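PDB 1S3J: HTH-type transcriptional repressor MdtR from Bacillus subtilis, which forms a homodimer and represses the multidrug resistance operon mdtRP by binding directly to its promoter region. Local coordinates for residues Gln33-Ala38 against Glu106-Gly111; Leu40-Ser45 against Asp73-Lys78; Glu59-Lys64 against Thr69-Arg74. One frame throughout, in Å; residues are numbered along the deposited sequence.

Contact 1: Gln33-Ala38 against Glu106-Gly111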
loop_
_atom_site.group_PDB
_atom_site.type_symbol
_atom_site.label_atom_id
_atom_site.label_comp_id
_atom_site.label_asym_id
_atom_site.label_seq_id
_atom_site.Cartn_x
_atom_site.Cartn_y
_atom_site.Cartn_z
ATOM N N GLN A 33 4.917 11.853 -14.092
ATOM C CA GLN A 33 5.252 13.158 -13.522
ATOM C C GLN A 33 6.675 13.165 -12.898
ATOM O O GLN A 33 7.137 14.179 -12.417
ATOM C CB GLN A 33 4.182 13.596 -12.510
ATOM C CG GLN A 33 2.822 13.978 -13.123
ATOM C CD GLN A 33 2.890 15.221 -14.021
ATOM O OE1 GLN A 33 3.368 16.292 -13.599
ATOM N NE2 GLN A 33 2.412 15.078 -15.268
ATOM N N GLY A 34 7.358 12.029 -12.926
ATOM C CA GLY A 34 8.751 11.939 -12.538
ATOM C C GLY A 34 9.053 11.780 -11.054
ATOM O O GLY A 34 10.231 11.734 -10.682
ATOM N N VAL A 35 8.021 11.679 -10.219
ATOM C CA VAL A 35 8.194 11.616 -8.766
ATOM C C VAL A 35 7.839 10.223 -8.220
ATOM O O VAL A 35 6.993 9.517 -8.774
ATOM C CB VAL A 35 7.385 12.757 -8.022
ATOM C CG1 VAL A 35 7.176 13.960 -8.930
ATOM C CG2 VAL A 35 6.048 12.276 -7.501
ATOM N N THR A 36 8.518 9.837 -7.149
ATOM C CA THR A 36 8.251 8.580 -6.463
ATOM C C THR A 36 7.325 8.842 -5.276
ATOM O O THR A 36 7.103 9.996 -4.910
ATOM C CB THR A 36 9.560 7.963 -5.947
ATOM O OG1 THR A 36 10.189 8.870 -5.017
ATOM C CG2 THR A 36 10.567 7.735 -7.120
ATOM N N PRO A 37 6.791 7.783 -4.678
ATOM C CA PRO A 37 6.020 7.913 -3.443
ATOM C C PRO A 37 6.750 8.656 -2.331
ATOM O O PRO A 37 6.095 9.385 -1.604
ATOM C CB PRO A 37 5.781 6.453 -3.019
ATOM C CG PRO A 37 5.786 5.703 -4.282
ATOM C CD PRO A 37 6.822 6.385 -5.156
ATOM N N ALA A 38 8.050 8.449 -2.164
ATOM C CA ALA A 38 8.762 9.092 -1.052
ATOM C C ALA A 38 8.933 10.582 -1.348
ATOM O O ALA A 38 8.800 11.424 -0.457
ATOM C CB ALA A 38 10.121 8.423 -0.801
ATOM N N GLU A 106 0.859 19.687 -7.212
ATOM C CA GLU A 106 -0.554 19.916 -7.525
ATOM C C GLU A 106 -0.990 19.080 -8.719
ATOM O O GLU A 106 -2.097 18.558 -8.741
ATOM C CB GLU A 106 -0.816 21.402 -7.782
ATOM C CG GLU A 106 -2.103 21.934 -7.179
ATOM C CD GLU A 106 -2.160 21.812 -5.668
ATOM O OE1 GLU A 106 -1.274 22.377 -4.986
ATOM O OE2 GLU A 106 -3.107 21.157 -5.159
ATOM N N GLU A 107 -0.093 18.963 -9.699
ATOM C CA GLU A 107 -0.305 18.139 -10.887
ATOM C C GLU A 107 -0.395 16.654 -10.522
ATOM O O GLU A 107 -1.234 15.935 -11.033
ATOM C CB GLU A 107 0.832 18.365 -11.883
ATOM C CG GLU A 107 0.841 19.749 -12.507
ATOM C CD GLU A 107 1.969 19.949 -13.523
ATOM O OE1 GLU A 107 2.948 19.158 -13.544
ATOM O OE2 GLU A 107 1.874 20.923 -14.310
ATOM N N VAL A 108 0.464 16.207 -9.615
ATOM C CA VAL A 108 0.440 14.835 -9.148
ATOM C C VAL A 108 -0.865 14.566 -8.362
ATOM O O VAL A 108 -1.525 13.547 -8.567
ATOM C CB VAL A 108 1.677 14.526 -8.279
ATOM C CG1 VAL A 108 1.558 13.156 -7.610
ATOM C CG2 VAL A 108 2.963 14.585 -9.120
ATOM N N LEU A 109 -1.239 15.489 -7.484
ATOM C CA LEU A 109 -2.421 15.300 -6.637
ATOM C C LEU A 109 -3.723 15.292 -7.473
ATOM O O LEU A 109 -4.614 14.472 -7.238
ATOM C CB LEU A 109 -2.483 16.392 -5.566
ATOM C CG LEU A 109 -3.291 16.096 -4.298
ATOM C CD1 LEU A 109 -2.553 15.120 -3.381
ATOM C CD2 LEU A 109 -3.602 17.408 -3.557
ATOM N N ALA A 110 -3.814 16.200 -8.444
ATOM C CA ALA A 110 -4.966 16.268 -9.337
ATOM C C ALA A 110 -5.077 14.987 -10.142
ATOM O O ALA A 110 -6.171 14.473 -10.317
ATOM C CB ALA A 110 -4.879 17.490 -10.256
ATOM N N GLY A 111 -3.947 14.467 -10.616
ATOM C CA GLY A 111 -3.903 13.164 -11.247
ATOM C C GLY A 111 -4.481 12.061 -10.363
ATOM O O GLY A 111 -5.280 11.236 -10.832
#

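Contact 2: Leu40-Ser45 against Asp73-Lys78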
loop_
_atom_site.group_PDB
_atom_site.type_symbol
_atom_site.label_atom_id
_atom_site.label_comp_id
_atom_site.label_asym_id
_atom_site.label_seq_id
_atom_site.Cartn_x
_atom_site.Cartn_y
_atom_site.Cartn_z
ATOM N N LEU A 40 6.891 12.251 -3.178
ATOM C CA LEU A 40 5.533 12.802 -3.081
ATOM C C LEU A 40 5.235 13.087 -1.613
ATOM O O LEU A 40 4.673 14.130 -1.288
ATOM C CB LEU A 40 4.470 11.870 -3.685
ATOM C CG LEU A 40 3.018 12.400 -3.537
ATOM C CD1 LEU A 40 2.824 13.657 -4.395
ATOM C CD2 LEU A 40 1.939 11.347 -3.843
ATOM N N PHE A 41 5.662 12.186 -0.736
ATOM C CA PHE A 41 5.476 12.383 0.681
ATOM C C PHE A 41 6.187 13.652 1.182
ATOM O O PHE A 41 5.668 14.355 2.058
ATOM C CB PHE A 41 5.933 11.156 1.480
ATOM C CG PHE A 41 5.664 11.272 2.974
ATOM C CD1 PHE A 41 4.554 10.666 3.549
ATOM C CD2 PHE A 41 6.518 12.006 3.793
ATOM C CE1 PHE A 41 4.295 10.795 4.934
ATOM C CE2 PHE A 41 6.284 12.136 5.149
ATOM C CZ PHE A 41 5.168 11.527 5.729
ATOM N N VAL A 42 7.368 13.935 0.644
ATOM C CA VAL A 42 8.132 15.100 1.059
ATOM C C VAL A 42 7.434 16.365 0.576
ATOM O O VAL A 42 7.286 17.325 1.328
ATOM C CB VAL A 42 9.566 15.072 0.522
ATOM C CG1 VAL A 42 10.285 16.351 0.897
ATOM C CG2 VAL A 42 10.338 13.855 1.072
ATOM N N LEU A 43 7.001 16.346 -0.674
ATOM C CA LEU A 43 6.318 17.470 -1.266
ATOM C C LEU A 43 5.056 17.825 -0.490
ATOM O O LEU A 43 4.808 18.997 -0.262
ATOM C CB LEU A 43 5.998 17.211 -2.741
ATOM C CG LEU A 43 7.192 17.171 -3.696
ATOM C CD1 LEU A 43 6.720 17.036 -5.165
ATOM C CD2 LEU A 43 8.129 18.387 -3.520
ATOM N N ALA A 44 4.305 16.818 -0.057
ATOM C CA ALA A 44 3.049 17.007 0.681
ATOM C C ALA A 44 3.277 17.541 2.096
ATOM O O ALA A 44 2.578 18.446 2.534
ATOM C CB ALA A 44 2.246 15.685 0.735
ATOM N N SER A 45 4.251 16.973 2.804
ATOM C CA SER A 45 4.711 17.522 4.079
ATOM C C SER A 45 5.160 18.993 3.994
ATOM O O SER A 45 5.007 19.733 4.951
ATOM C CB SER A 45 5.862 16.697 4.648
ATOM O OG SER A 45 5.472 15.342 4.761
ATOM N N ASP A 73 18.166 15.759 -2.578
ATOM C CA ASP A 73 19.069 15.942 -3.732
ATOM C C ASP A 73 18.282 15.806 -5.020
ATOM O O ASP A 73 18.408 16.623 -5.918
ATOM C CB ASP A 73 20.175 14.867 -3.760
ATOM C CG ASP A 73 21.299 15.125 -2.767
ATOM O OD1 ASP A 73 21.516 16.285 -2.395
ATOM O OD2 ASP A 73 22.042 14.225 -2.319
ATOM N N ARG A 74 17.475 14.746 -5.108
ATOM C CA ARG A 74 16.725 14.440 -6.320
ATOM C C ARG A 74 15.746 15.570 -6.612
ATOM O O ARG A 74 15.708 16.099 -7.701
ATOM C CB ARG A 74 15.975 13.104 -6.186
ATOM C CG ARG A 74 16.868 11.874 -6.050
ATOM C CD ARG A 74 16.116 10.522 -6.155
ATOM N NE ARG A 74 16.980 9.379 -5.835
ATOM C CZ ARG A 74 17.774 8.755 -6.705
ATOM N NH1 ARG A 74 17.846 9.140 -7.973
ATOM N NH2 ARG A 74 18.511 7.734 -6.301
ATOM N N LEU A 75 14.995 15.960 -5.602
ATOM C CA LEU A 75 14.061 17.060 -5.720
ATOM C C LEU A 75 14.756 18.400 -6.074
ATOM O O LEU A 75 14.280 19.100 -6.952
ATOM C CB LEU A 75 13.227 17.181 -4.427
ATOM C CG LEU A 75 12.214 16.040 -4.224
ATOM C CD1 LEU A 75 11.706 16.046 -2.815
ATOM C CD2 LEU A 75 11.059 16.121 -5.233
ATOM N N GLU A 76 15.881 18.726 -5.423
ATOM C CA GLU A 76 16.588 19.992 -5.701
ATOM C C GLU A 76 17.142 20.022 -7.127
ATOM O O GLU A 76 17.081 21.047 -7.803
ATOM C CB GLU A 76 17.706 20.270 -4.696
ATOM C CG GLU A 76 18.341 21.654 -4.889
ATOM C CD GLU A 76 19.118 22.163 -3.677
ATOM O OE1 GLU A 76 19.940 21.399 -3.138
ATOM O OE2 GLU A 76 18.917 23.341 -3.275
ATOM N N GLN A 77 17.639 18.879 -7.588
ATOM C CA GLN A 77 18.138 18.731 -8.951
ATOM C C GLN A 77 17.046 18.998 -9.997
ATOM O O GLN A 77 17.327 19.464 -11.096
ATOM C CB GLN A 77 18.714 17.323 -9.139
ATOM C CG GLN A 77 19.357 17.060 -10.501
ATOM C CD GLN A 77 18.419 16.436 -11.526
ATOM O OE1 GLN A 77 18.531 16.709 -12.729
ATOM N NE2 GLN A 77 17.510 15.600 -11.067
ATOM N N LYS A 78 15.804 18.689 -9.636
ATOM C CA LYS A 78 14.644 18.956 -10.479
ATOM C C LYS A 78 14.024 20.305 -10.143
ATOM O O LYS A 78 13.037 20.695 -10.762
ATOM C CB LYS A 78 13.616 17.824 -10.333
ATOM C CG LYS A 78 14.179 16.481 -10.760
ATOM C CD LYS A 78 13.128 15.374 -10.808
ATOM C CE LYS A 78 13.093 14.577 -9.500
ATOM N NZ LYS A 78 12.200 13.391 -9.581
#

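Contact 3: Glu59-Lys64 against Thr69-Arg74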
loop_
_atom_site.group_PDB
_atom_site.type_symbol
_atom_site.label_atom_id
_atom_site.label_comp_id
_atom_site.label_asym_id
_atom_site.label_seq_id
_atom_site.Cartn_x
_atom_site.Cartn_y
_atom_site.Cartn_z
ATOM N N GLU A 59 12.121 11.845 10.696
ATOM C CA GLU A 59 11.337 11.358 11.830
ATOM C C GLU A 59 9.959 10.860 11.394
ATOM O O GLU A 59 9.578 9.738 11.723
ATOM C CB GLU A 59 11.181 12.493 12.846
ATOM C CG GLU A 59 10.909 12.098 14.284
ATOM C CD GLU A 59 11.026 13.288 15.239
ATOM O OE1 GLU A 59 11.315 14.422 14.768
ATOM O OE2 GLU A 59 10.839 13.095 16.467
ATOM N N ARG A 60 9.225 11.694 10.653
ATOM C CA ARG A 60 7.882 11.338 10.184
ATOM C C ARG A 60 7.906 10.124 9.250
ATOM O O ARG A 60 6.949 9.350 9.209
ATOM C CB ARG A 60 7.213 12.509 9.454
ATOM C CG ARG A 60 6.851 13.695 10.338
ATOM C CD ARG A 60 7.089 15.045 9.670
ATOM N NE ARG A 60 6.891 16.154 10.600
ATOM C CZ ARG A 60 5.754 16.829 10.759
ATOM N NH1 ARG A 60 4.668 16.521 10.050
ATOM N NH2 ARG A 60 5.702 17.823 11.641
HETATM N N MSE A 61 8.993 9.971 8.502
HETATM C CA MSE A 61 9.126 8.870 7.551
HETATM C C MSE A 61 9.789 7.639 8.167
HETATM O O MSE A 61 9.838 6.590 7.530
HETATM C CB MSE A 61 9.919 9.330 6.336
HETATM C CG MSE A 61 9.231 10.437 5.593
HETATM SE SE MSE A 61 10.118 10.906 3.955
HETATM C CE MSE A 61 9.570 9.345 2.842
ATOM N N GLU A 62 10.291 7.781 9.395
ATOM C CA GLU A 62 11.046 6.740 10.097
ATOM C C GLU A 62 12.164 6.174 9.218
ATOM O O GLU A 62 12.261 4.964 8.984
ATOM C CB GLU A 62 10.106 5.657 10.666
ATOM C CG GLU A 62 9.072 6.249 11.636
ATOM C CD GLU A 62 8.225 5.221 12.361
ATOM O OE1 GLU A 62 7.173 4.805 11.811
ATOM O OE2 GLU A 62 8.599 4.851 13.497
ATOM N N VAL A 63 12.992 7.091 8.728
ATOM C CA VAL A 63 14.193 6.764 7.976
ATOM C C VAL A 63 15.347 7.643 8.458
ATOM O O VAL A 63 15.145 8.583 9.213
ATOM C CB VAL A 63 13.989 6.978 6.465
ATOM C CG1 VAL A 63 12.855 6.095 5.942
ATOM C CG2 VAL A 63 13.721 8.465 6.144
ATOM N N LYS A 64 16.556 7.336 8.014
ATOM C CA LYS A 64 17.745 8.060 8.462
ATOM C C LYS A 64 17.767 9.442 7.819
ATOM O O LYS A 64 17.304 9.611 6.686
ATOM C CB LYS A 64 19.036 7.311 8.086
ATOM C CG LYS A 64 19.139 5.874 8.638
ATOM C CD LYS A 64 19.540 5.850 10.104
ATOM C CE LYS A 64 20.011 4.463 10.535
ATOM N NZ LYS A 64 20.599 4.504 11.894
ATOM N N THR A 69 18.158 13.252 2.833
ATOM C CA THR A 69 19.135 14.080 2.128
ATOM C C THR A 69 19.235 13.646 0.682
ATOM O O THR A 69 19.394 14.484 -0.214
ATOM C CB THR A 69 20.499 13.971 2.838
ATOM O OG1 THR A 69 20.451 14.710 4.072
ATOM C CG2 THR A 69 21.639 14.599 2.030
ATOM N N LEU A 70 19.132 12.341 0.432
ATOM C CA LEU A 70 19.124 11.854 -0.948
ATOM C C LEU A 70 17.811 12.199 -1.675
ATOM O O LEU A 70 17.815 12.506 -2.864
ATOM C CB LEU A 70 19.378 10.351 -1.002
ATOM C CG LEU A 70 19.389 9.729 -2.395
ATOM C CD1 LEU A 70 20.506 10.367 -3.213
ATOM C CD2 LEU A 70 19.561 8.211 -2.324
HETATM N N MSE A 71 16.684 12.133 -0.981
HETATM C CA MSE A 71 15.416 12.543 -1.595
HETATM C C MSE A 71 15.513 14.024 -1.961
HETATM O O MSE A 71 15.159 14.431 -3.057
HETATM C CB MSE A 71 14.258 12.352 -0.630
HETATM C CG MSE A 71 13.847 10.909 -0.422
HETATM SE SE MSE A 71 12.739 10.780 1.178
HETATM C CE MSE A 71 13.344 8.998 1.795
ATOM N N ALA A 72 15.994 14.816 -1.008
ATOM C CA ALA A 72 16.185 16.247 -1.207
ATOM C C ALA A 72 17.082 16.528 -2.405
ATOM O O ALA A 72 16.776 17.415 -3.184
ATOM C CB ALA A 72 16.756 16.879 0.049
ATOM N N ASP A 73 18.166 15.759 -2.578
ATOM C CA ASP A 73 19.069 15.942 -3.732
ATOM C C ASP A 73 18.282 15.806 -5.020
ATOM O O ASP A 73 18.408 16.623 -5.918
ATOM C CB ASP A 73 20.175 14.867 -3.760
ATOM C CG ASP A 73 21.299 15.125 -2.767
ATOM O OD1 ASP A 73 21.516 16.285 -2.395
ATOM O OD2 ASP A 73 22.042 14.225 -2.319
ATOM N N ARG A 74 17.475 14.746 -5.108
ATOM C CA ARG A 74 16.725 14.440 -6.320
ATOM C C ARG A 74 15.746 15.570 -6.612
ATOM O O ARG A 74 15.708 16.099 -7.701
ATOM C CB ARG A 74 15.975 13.104 -6.186
ATOM C CG ARG A 74 16.868 11.874 -6.050
ATOM C CD ARG A 74 16.116 10.522 -6.155
ATOM N NE ARG A 74 16.980 9.379 -5.835
ATOM C CZ ARG A 74 17.774 8.755 -6.705
ATOM N NH1 ARG A 74 17.846 9.140 -7.973
ATOM N NH2 ARG A 74 18.511 7.734 -6.301
#

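Contact 1: Gln33-Ala38 against Glu106-Gly111
This is a partly buried packing contact between an interhelix turn and the flank of a long helix, made by Gln33 and Val35 on one side and Glu107 and Val108 on the other. In this MarR-family winged-helix protein, Gln33-Ala38 runs from helix 4-32 through a short turn into helix 37-49. Glu106-Gly111 lies within helix 99-120, which follows the wing strands. The inner half is apolar. Val108 CG2 sits 3.7 Å from Gln33 CB and 4.1 Å from Gln33 CG. The two side chains run antiparallel, and the aliphatic root of the glutamine lies against the valine methyl. Val35 CG2 comes from the other part of the turn to within 4.2 Å of the same Val108 CG2. Both valines are buried, and both also lean on Leu40 of helix 37-49. Val35 touches Met30 as well, so this small core ties helix 4-32 into the packing. The outer half is polar. The Gln33 chain bends at its second torsion (chi2 -65°), which turns its amide toward Glu107. Gln33 OE1 lies 2.9 Å from Glu107 OE1. Both are acceptors, so this pair is no hydrogen bond. Lys104 NZ, on the same helix, hydrogen-bonds Gln33 OE1 and forms a long, weak ion pair with Glu107 OE1. Its positive charge would probably ease the close approach of the two oxygens. Both helix ends at the turn are capped. Gly34, with phi 84°, closes helix 4-32 in a Schellman motif. Thr36 is the N-cap of helix 37-49, with its OG1 bonded to Gln39 N. At the polar edge, the Gln33 amide stands nearly perpendicular to the Glu107 carboxylate (86°).

Contact 2: Leu40-Ser45 against Asp73-Lys78
Leu75 sets its two methyl groups over two neighbouring residues of the facing helix, Val42 and Leu43. It belongs to helix 65-77, the second helix of the predicted helix-turn-helix and the usual recognition helix of MarR-type winged-helix domains. Val42 and Leu43 belong to helix 37-49, which packs behind it. Leu75 CD1 lies 4.0 Å from Val42 CG1 and 4.1 Å from Val42 CB. All three side chains are buried, and the contact is purely apolar. The backbones stay well apart: the nearest CA atoms, of Leu43 and Leu75, are 8.9 Å from each other. Ile81 of strand 81-85 touches both leucines, and Ile57 of helix 54-61 touches Val42. On another face of helix 37-49, Phe41 packs on Gln20 of the second subunit, and Ser45 OG gives a hydrogen bond of 2.9 Å to Phe41 O. Leu43 leaves its backbone to one side. Its chi1 of -69° sets CG anti to the carbonyl carbon. The CD2 branch of Leu43, not the extended CD1, then meets Leu75 CD2 at 4.1 Å.

Contact 3: Glu59-Lys64 against Thr69-Arg74
Met61 and Met71 meet tip to tip, both modelled as selenomethionine. Met61 SE is 3.8 Å from Met71 SE. The Met61 CE methyl lies 3.9 Å from Met71 SE and also 3.9 Å from Met71 CE. Each chain bends at its last torsion; in Met61 chi3 is 75°, which turns CE to lie beside the end of Met71. Val63 adds a looser touch, its CG2 standing 4.4 Å from Met71 CE. These three residues join the two helices of the predicted helix-turn-helix, 54-61 and 65-77, close to the turn between them. Met61 lies just before Glu62, and Met71 projects from the second helix. Glu62 takes a positive phi of 50° and closes helix 54-61 in a Schellman motif. Val63 follows in an extended conformation that points its side chain at Met71. Lys64 then takes the N-cap position of helix 65-77. Farther out, helix 37-49 backs the pair through Ala38, which touches Met61. On the second helix, Thr69 OG1 makes a weak hydrogen bond to Pro65 O, and Ala72 packs on Ile81 and Arg83 of strand 81-85.

Contact 2 is fully buried, contact 1 is partly buried, and contact 3 lies at the surface. Contact 1 lies at the start of helix 37-49 and contact 2 within it, with centres about 10 Å apart; Leu40 CD1 meets Val108 CG1 between them at 3.5 Å. Contacts 2 and 3 both use helix 65-77, through Leu75 in contact 2 and Met71 in contact 3. Val42 CG2 bridges them, 3.9 Å from Met71 SE. The chemistry follows the place. Contact 2 is branched aliphatic packing, and contact 3 brings selenomethionine tips together within the helix-turn-helix. Contact 1 alone adds polar groups at its edge, where the turn meets helix 99-120. Along the chain it encloses the other two.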